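Local atomic coordinates of putative 5-dehydro-2-deoxygluconokinase (PDB entry 2QCV), a protein that probably phosphorylates 5-dehydro-2-deoxy-D-gluconate with ATP, a step in the breakdown of myo-inositol, as a member of the PfkB family of carbohydrate kinases. Residues Y256-K264 against L322-T330; V51-L59 against A312-E320. All coordinates share one frame; numbering follows the deposited sequence. Where two conformers were deposited one is given.

Contact 1: Y256-K264 against L322-T330; sequences YRGYAYKTK and LIEKDETIT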
loop_
_atom_site.group_PDB
_atom_site.type_symbol
_atom_site.label_atom_id
_atom_site.label_comp_id
_atom_site.label_asym_id
_atom_site.label_seq_id
_atom_site.Cartn_x
_atom_site.Cartn_y
_atom_site.Cartn_z
ATOM N N TYR A 256 12.347 45.207 -8.343
ATOM C CA TYR A 256 12.191 45.914 -7.061
ATOM C C TYR A 256 12.904 45.118 -5.994
ATOM O O TYR A 256 12.992 43.893 -6.104
ATOM C CB TYR A 256 10.707 46.022 -6.674
ATOM C CG TYR A 256 9.899 46.711 -7.720
ATOM C CD1 TYR A 256 9.759 48.083 -7.701
ATOM C CD2 TYR A 256 9.289 45.985 -8.761
ATOM C CE1 TYR A 256 9.028 48.734 -8.666
ATOM C CE2 TYR A 256 8.546 46.633 -9.735
ATOM C CZ TYR A 256 8.423 48.017 -9.672
ATOM O OH TYR A 256 7.724 48.743 -10.623
ATOM N N ARG A 257 13.413 45.804 -4.978
ATOM C CA ARG A 257 14.180 45.171 -3.924
ATOM C C ARG A 257 13.548 45.449 -2.582
ATOM O O ARG A 257 13.067 46.554 -2.322
ATOM C CB ARG A 257 15.625 45.690 -3.973
ATOM C CG ARG A 257 16.453 45.266 -2.808
ATOM C CD ARG A 257 17.678 46.124 -2.704
ATOM N NE ARG A 257 18.690 45.817 -3.711
ATOM C CZ ARG A 257 19.750 45.038 -3.501
ATOM N NH1 ARG A 257 19.933 44.397 -2.342
ATOM N NH2 ARG A 257 20.618 44.878 -4.480
ATOM N N GLY A 258 13.494 44.409 -1.774
ATOM C CA GLY A 258 13.057 44.440 -0.381
ATOM C C GLY A 258 14.187 44.009 0.529
ATOM O O GLY A 258 15.191 43.401 0.058
ATOM N N TYR A 259 13.993 44.252 1.832
ATOM C CA TYR A 259 15.024 44.099 2.835
ATOM C C TYR A 259 14.477 43.334 4.021
ATOM O O TYR A 259 13.357 43.603 4.485
ATOM C CB TYR A 259 15.555 45.490 3.312
ATOM C CG TYR A 259 15.865 46.384 2.133
ATOM C CD1 TYR A 259 17.111 46.330 1.505
ATOM C CD2 TYR A 259 14.878 47.179 1.573
ATOM C CE1 TYR A 259 17.357 47.091 0.386
ATOM C CE2 TYR A 259 15.120 47.918 0.454
ATOM C CZ TYR A 259 16.379 47.878 -0.120
ATOM O OH TYR A 259 16.586 48.642 -1.246
ATOM N N ALA A 260 15.296 42.406 4.501
ATOM C CA ALA A 260 15.055 41.735 5.793
ATOM C C ALA A 260 15.102 42.749 6.922
ATOM O O ALA A 260 15.917 43.696 6.886
ATOM C CB ALA A 260 16.062 40.627 6.042
ATOM N N TYR A 261 14.220 42.559 7.910
ATOM C CA TYR A 261 14.230 43.393 9.122
ATOM C C TYR A 261 15.086 42.761 10.202
ATOM O O TYR A 261 15.094 41.550 10.343
ATOM C CB TYR A 261 12.800 43.676 9.595
ATOM C CG TYR A 261 12.160 44.697 8.709
ATOM C CD1 TYR A 261 11.550 44.327 7.507
ATOM C CD2 TYR A 261 12.201 46.041 9.033
ATOM C CE1 TYR A 261 10.985 45.279 6.646
ATOM C CE2 TYR A 261 11.641 46.998 8.197
ATOM C CZ TYR A 261 11.055 46.623 7.002
ATOM O OH TYR A 261 10.551 47.575 6.181
ATOM N N LYS A 262 15.887 43.576 10.891
ATOM C CA LYS A 262 16.668 43.136 12.042
ATOM C C LYS A 262 15.690 42.521 13.043
ATOM O O LYS A 262 14.644 43.101 13.317
ATOM C CB LYS A 262 17.384 44.318 12.707
ATOM C CG LYS A 262 18.434 45.041 11.870
ATOM C CD LYS A 262 19.189 46.078 12.729
ATOM C CE LYS A 262 20.230 46.897 11.949
ATOM N NZ LYS A 262 20.875 46.139 10.851
ATOM N N THR A 263 15.997 41.350 13.580
ATOM C CA THR A 263 15.029 40.694 14.476
ATOM C C THR A 263 15.703 39.806 15.516
ATOM O O THR A 263 16.742 39.211 15.246
ATOM C CB THR A 263 13.851 39.968 13.667
ATOM O OG1 THR A 263 13.686 38.600 14.045
ATOM C CG2 THR A 263 14.044 40.040 12.147
ATOM N N LYS A 264 15.132 39.797 16.721
ATOM C CA LYS A 264 15.540 38.853 17.784
ATOM C C LYS A 264 14.762 37.567 17.549
ATOM O O LYS A 264 13.621 37.448 17.938
ATOM C CB LYS A 264 15.264 39.445 19.171
ATOM N N LEU A 322 6.974 48.661 12.354
ATOM C CA LEU A 322 8.294 48.071 12.107
ATOM C C LEU A 322 8.884 48.676 10.837
ATOM O O LEU A 322 10.088 48.984 10.789
ATOM C CB LEU A 322 8.217 46.527 12.054
ATOM C CG LEU A 322 9.576 45.827 12.061
ATOM C CD1 LEU A 322 10.229 45.964 13.452
ATOM C CD2 LEU A 322 9.489 44.341 11.597
ATOM N N ILE A 323 8.039 48.842 9.817
ATOM C CA ILE A 323 8.467 49.504 8.560
ATOM C C ILE A 323 8.924 50.942 8.835
ATOM O O ILE A 323 9.975 51.368 8.344
ATOM C CB ILE A 323 7.369 49.478 7.481
ATOM C CG1 ILE A 323 7.100 48.031 7.027
ATOM C CG2 ILE A 323 7.770 50.359 6.271
ATOM C CD1 ILE A 323 5.896 47.902 6.033
ATOM N N GLU A 324 8.143 51.680 9.634
ATOM C CA GLU A 324 8.504 53.049 9.975
ATOM C C GLU A 324 9.829 53.083 10.740
ATOM O O GLU A 324 10.672 53.946 10.486
ATOM C CB GLU A 324 7.398 53.718 10.796
ATOM C CG GLU A 324 6.147 54.021 9.968
ATOM N N LYS A 325 10.017 52.156 11.670
ATOM C CA LYS A 325 11.262 52.104 12.453
ATOM C C LYS A 325 12.476 51.848 11.524
ATOM O O LYS A 325 13.557 52.363 11.759
ATOM C CB LYS A 325 11.153 51.076 13.579
ATOM C CG LYS A 325 12.418 50.929 14.405
ATOM C CD LYS A 325 12.291 49.926 15.584
ATOM C CE LYS A 325 12.410 50.623 16.942
ATOM N NZ LYS A 325 12.681 49.683 18.086
ATOM N N ASP A 326 12.270 51.059 10.470
ATOM C CA ASP A 326 13.215 50.925 9.331
ATOM C C ASP A 326 14.580 50.415 9.764
ATOM O O ASP A 326 15.609 50.904 9.319
ATOM C CB ASP A 326 13.323 52.229 8.545
ATOM C CG ASP A 326 14.080 52.080 7.206
ATOM O OD1 ASP A 326 14.048 51.001 6.540
ATOM O OD2 ASP A 326 14.691 53.084 6.813
ATOM N N GLU A 327 14.572 49.395 10.613
ATOM C CA GLU A 327 15.799 48.726 11.036
ATOM C C GLU A 327 15.944 47.463 10.198
ATOM O O GLU A 327 15.452 46.399 10.554
ATOM C CB GLU A 327 15.790 48.426 12.545
ATOM C CG GLU A 327 15.855 49.712 13.368
ATOM C CD GLU A 327 15.825 49.492 14.879
ATOM O OE1 GLU A 327 15.604 48.343 15.337
ATOM O OE2 GLU A 327 16.023 50.495 15.606
ATOM N N THR A 328 16.590 47.617 9.050
ATOM C CA THR A 328 16.670 46.555 8.069
ATOM C C THR A 328 18.115 46.135 7.933
ATOM O O THR A 328 19.008 46.800 8.472
ATOM C CB THR A 328 16.159 47.024 6.711
ATOM O OG1 THR A 328 16.859 48.220 6.359
ATOM C CG2 THR A 328 14.634 47.278 6.739
ATOM N N ILE A 329 18.322 45.012 7.244
ATOM C CA ILE A 329 19.656 44.457 6.985
ATOM C C ILE A 329 20.065 44.795 5.538
ATOM O O ILE A 329 19.366 44.454 4.587
ATOM C CB ILE A 329 19.689 42.933 7.142
ATOM C CG1 ILE A 329 19.288 42.538 8.573
ATOM C CG2 ILE A 329 21.088 42.376 6.812
ATOM C CD1 ILE A 329 19.030 41.045 8.743
ATOM N N THR A 330 21.195 45.457 5.379
ATOM C CA THR A 330 21.678 45.809 4.031
ATOM C C THR A 330 23.127 45.388 3.819
ATOM O O THR A 330 23.684 45.616 2.743
ATOM C CB THR A 330 21.506 47.329 3.729
ATOM O OG1 THR A 330 22.302 48.104 4.633
ATOM C CG2 THR A 330 20.033 47.790 3.806
HETATM O O HOH W 1 17.987 42.360 3.489
HETATM O O HOH W 2 11.437 50.022 6.455
HETATM O O HOH W 3 13.699 45.611 12.668
#

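Contact 2: V51-L59 against A312-E320; sequences VIGSSKLGL and AMPSVEEIE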
loop_
_atom_site.group_PDB
_atom_site.type_symbol
_atom_site.label_atom_id
_atom_site.label_comp_id
_atom_site.label_asym_id
_atom_site.label_seq_id
_atom_site.Cartn_x
_atom_site.Cartn_y
_atom_site.Cartn_z
ATOM N N VAL A 51 -3.890 32.158 4.930
ATOM C CA VAL A 51 -5.257 32.711 5.064
ATOM C C VAL A 51 -5.573 33.236 6.466
ATOM O O VAL A 51 -6.267 34.228 6.586
ATOM C CB VAL A 51 -6.411 31.820 4.547
ATOM C CG1 VAL A 51 -6.230 31.561 3.015
ATOM C CG2 VAL A 51 -6.592 30.535 5.365
ATOM N N ILE A 52 -5.064 32.597 7.505
ATOM C CA ILE A 52 -5.244 33.098 8.869
ATOM C C ILE A 52 -4.512 34.437 9.040
ATOM O O ILE A 52 -5.045 35.420 9.605
ATOM C CB ILE A 52 -4.735 32.086 9.898
ATOM C CG1 ILE A 52 -5.590 30.792 9.897
ATOM C CG2 ILE A 52 -4.765 32.707 11.340
ATOM C CD1 ILE A 52 -4.952 29.570 10.672
ATOM N N GLY A 53 -3.284 34.515 8.536
ATOM C CA GLY A 53 -2.563 35.776 8.563
ATOM C C GLY A 53 -3.266 36.876 7.770
ATOM O O GLY A 53 -3.317 38.041 8.172
ATOM N N SER A 54 -3.781 36.530 6.602
ATOM C CA SER A 54 -4.506 37.465 5.780
ATOM C C SER A 54 -5.743 38.012 6.486
ATOM O O SER A 54 -6.028 39.215 6.389
ATOM C CB SER A 54 -4.937 36.809 4.451
ATOM O OG SER A 54 -3.787 36.473 3.680
ATOM N N SER A 55 -6.470 37.144 7.185
ATOM C CA SER A 55 -7.694 37.567 7.879
ATOM C C SER A 55 -7.334 38.535 8.987
ATOM O O SER A 55 -8.030 39.505 9.200
ATOM C CB SER A 55 -8.461 36.379 8.467
ATOM O OG SER A 55 -9.769 36.793 8.822
ATOM N N LYS A 56 -6.221 38.271 9.672
ATOM C CA LYS A 56 -5.732 39.147 10.733
ATOM C C LYS A 56 -5.409 40.544 10.184
ATOM O O LYS A 56 -5.631 41.525 10.870
ATOM C CB LYS A 56 -4.539 38.495 11.444
ATOM C CG LYS A 56 -3.748 39.367 12.448
ATOM C CD LYS A 56 -4.494 39.606 13.752
ATOM C CE LYS A 56 -3.575 39.524 14.978
ATOM N NZ LYS A 56 -2.645 40.670 15.073
ATOM N N LEU A 57 -4.949 40.641 8.937
ATOM C CA LEU A 57 -4.765 41.935 8.263
ATOM C C LEU A 57 -6.043 42.576 7.734
ATOM O O LEU A 57 -6.004 43.684 7.249
ATOM C CB LEU A 57 -3.777 41.845 7.103
ATOM C CG LEU A 57 -2.446 41.216 7.472
ATOM C CD1 LEU A 57 -1.510 41.159 6.254
ATOM C CD2 LEU A 57 -1.805 41.939 8.662
ATOM N N GLY A 58 -7.159 41.884 7.842
ATOM C CA GLY A 58 -8.435 42.394 7.391
ATOM C C GLY A 58 -8.854 41.954 6.002
ATOM O O GLY A 58 -9.840 42.456 5.492
ATOM N N LEU A 59 -8.135 41.028 5.369
ATOM C CA LEU A 59 -8.584 40.531 4.053
ATOM C C LEU A 59 -9.694 39.529 4.283
ATOM O O LEU A 59 -9.743 38.916 5.350
ATOM C CB LEU A 59 -7.446 39.862 3.296
ATOM C CG LEU A 59 -6.216 40.749 2.933
ATOM C CD1 LEU A 59 -5.187 39.935 2.192
ATOM C CD2 LEU A 59 -6.596 41.945 2.128
ATOM N N ALA A 312 -0.905 34.842 17.177
ATOM C CA ALA A 312 0.327 35.623 17.306
ATOM C C ALA A 312 0.882 36.001 15.925
ATOM O O ALA A 312 2.069 36.313 15.772
ATOM C CB ALA A 312 1.375 34.864 18.114
HETATM N N MSE A 313 0.028 35.984 14.911
HETATM C CA MSE A 313 0.410 36.646 13.727
HETATM C C MSE A 313 0.334 38.143 13.683
HETATM O O MSE A 313 -0.449 38.713 14.435
HETATM C CB MSE A 313 1.201 35.859 12.722
HETATM C CG MSE A 313 0.854 34.395 12.582
HETATM SE SE MSE A 313 -0.289 34.170 11.084
HETATM C CE MSE A 313 0.739 35.247 9.573
ATOM N N PRO A 314 1.203 38.808 12.903
ATOM C CA PRO A 314 1.245 40.273 12.972
ATOM C C PRO A 314 -0.046 40.979 12.626
ATOM O O PRO A 314 -0.782 40.523 11.764
ATOM C CB PRO A 314 2.329 40.625 11.928
ATOM C CG PRO A 314 3.144 39.428 11.836
ATOM C CD PRO A 314 2.244 38.295 11.985
ATOM N N SER A 315 -0.294 42.113 13.284
ATOM C CA SER A 315 -1.294 43.073 12.850
ATOM C C SER A 315 -0.715 44.055 11.829
ATOM O O SER A 315 0.498 44.251 11.761
ATOM C CB SER A 315 -1.795 43.934 14.020
ATOM O OG SER A 315 -0.693 44.615 14.571
ATOM N N VAL A 316 -1.592 44.682 11.063
ATOM C CA VAL A 316 -1.196 45.790 10.157
ATOM C C VAL A 316 -0.431 46.880 10.922
ATOM O O VAL A 316 0.615 47.379 10.464
ATOM C CB VAL A 316 -2.401 46.423 9.453
ATOM C CG1 VAL A 316 -2.000 47.738 8.748
ATOM C CG2 VAL A 316 -3.003 45.477 8.461
ATOM N N GLU A 317 -0.942 47.250 12.097
ATOM C CA GLU A 317 -0.265 48.246 12.937
ATOM C C GLU A 317 1.163 47.841 13.330
ATOM O O GLU A 317 2.067 48.674 13.280
ATOM C CB GLU A 317 -1.087 48.504 14.207
ATOM C CG GLU A 317 -2.413 49.218 13.930
ATOM C CD GLU A 317 -3.513 48.331 13.330
ATOM O OE1 GLU A 317 -3.448 47.071 13.424
ATOM O OE2 GLU A 317 -4.454 48.921 12.757
ATOM N N GLU A 318 1.364 46.577 13.719
ATOM C CA GLU A 318 2.699 46.101 14.085
ATOM C C GLU A 318 3.626 46.129 12.872
ATOM O O GLU A 318 4.777 46.544 12.980
ATOM C CB GLU A 318 2.678 44.672 14.622
ATOM C CG GLU A 318 2.140 44.554 16.008
ATOM C CD GLU A 318 1.952 43.118 16.429
ATOM O OE1 GLU A 318 1.532 42.282 15.595
ATOM O OE2 GLU A 318 2.224 42.826 17.614
ATOM N N ILE A 319 3.118 45.654 11.737
ATOM C CA ILE A 319 3.896 45.664 10.474
ATOM C C ILE A 319 4.299 47.091 10.136
ATOM O O ILE A 319 5.456 47.362 9.861
ATOM C CB ILE A 319 3.110 45.018 9.287
ATOM C CG1 ILE A 319 2.955 43.508 9.513
ATOM C CG2 ILE A 319 3.792 45.317 7.925
ATOM C CD1 ILE A 319 1.859 42.834 8.691
ATOM N N GLU A 320 3.350 48.012 10.174
ATOM C CA GLU A 320 3.620 49.404 9.763
ATOM C C GLU A 320 4.597 50.146 10.705
ATOM O O GLU A 320 5.459 50.910 10.247
ATOM C CB GLU A 320 2.320 50.150 9.531
ATOM C CG GLU A 320 1.654 49.644 8.264
ATOM C CD GLU A 320 0.285 50.217 7.974
ATOM O OE1 GLU A 320 -0.294 50.875 8.864
ATOM O OE2 GLU A 320 -0.205 49.997 6.829
HETATM O O HOH W 4 -0.814 38.527 9.815
HETATM O O HOH W 5 -4.314 43.767 11.597
#

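Contact 1: Y256-K264 against L322-T330
Three groups converge on the carbonyl oxygen of Glu-327. Lys-262 N donates to Glu-327 O over 2.9 Å, a water shared with Lys-262 O gives a second hydrogen bond, and the CA-H of Tyr-261 adds a weaker contact. With the bond from Ile-329 N to Ala-260 O (2.8 Å), this makes a single beta bridge, Tyr-261 to Thr-328, between the chain leaving edge strand 255-258 and the tail beyond helix 316-325. Lys-262 NZ adds a bond to Thr-328 O at 3.1 Å, from above the carbonyl plane. A second water, between Ala-260 N and Ile-329 O, extends the pairing.

The Tyr-261 ring, its CG beside the backbone N (chi1 -75°), is turned in between tail and helix end. Thr-328 CG2 lies over one face, 3.6 Å from the ring centroid, a CH-pi contact; Leu-322 CD2 packs 3.9 Å from Tyr-261 CB. At the far end Tyr-261 OH donates to a water at 2.6 Å, which donates in turn to Ile-323 O and Asp-326 OD1. A leucine in place of Tyr-261 would probably leave this water without its donor and strip Thr-328 CG2 of its aromatic face. Backbone bonds thus set the tail beside the chain leaving the strand, while the Tyr-261 phenol joins that chain to the helix end through a water.

Contact 2: V51-L59 against A312-E320
The end of helix 46-56 and the chain entering helix 316-325 come closest at two places: Gly-53 CA to Met-313 CA, 6.0 Å, and Leu-57 CA to Val-316 CA, 5.6 Å. In this PfkB kinase, of the ribokinase-like fold, the contact brings an early helix against the start of the last one. The early helix closes in a Schellman motif at Gly-58, whose positive phi suits glycine; the late helix opens with a capping box, in which Glu-318 N donates to Ser-315 OG at 3.0 Å and Ser-315 N returns a bond to Glu-318 OE1.

Met-313, a selenomethionine here, bends its chain so that the terminal methyl CE presses on Gly-53 CA at 3.5 Å, tighter than usual for two carbons. Gly-53, with no side chain, lets that methyl sit directly on its backbone.

Lys-56 starts with CG anti to the backbone N (chi1 171°), then kinks at each later torsion and folds over the lead-in. Its NZ donates to Met-313 O at 3.0 Å, while CG rests against Pro-314 O. The carboxylate of Glu-318, beyond salt-bridge range, probably adds some electrostatic attraction for the ammonium group.

Leu-57 is the apolar link. One methyl, CD2, does most of the touching, meeting Val-316 CG2 at 3.7 Å and Ile-319 CD1 at 3.8 Å. Tyr-281 of helix 271-284 also packs on Leu-57, and Tyr-295 of helix 289-305 on Ile-319, which ties the contact to helices 271-284 and 289-305.

Two waters stitch the backbones together. One donates to both Gly-53 O and Pro-314 O; the other donates to Lys-56 O and accepts from Val-316 N at 2.9 Å, taking up an amide in the first turn of the helix.

Both contacts use helix 316-325: contact 2 engages its N-terminal end and the residues leading into it, contact 1 its C-terminal end and the tail beyond. Their centres lie about 18 Å apart. Along the chain the segments alternate, in the order 51-59, 256-264, 312-320, 322-330, so the two connections cross. Contact 2 joins the helix to the early helix 46-56, whereas contact 1, out at the surface, joins it to the chain just past strand 255-258, an outermost strand of the nine-stranded sheet. The last helix is thereby fastened at both ends, to parts of the fold built from opposite halves of the sequence.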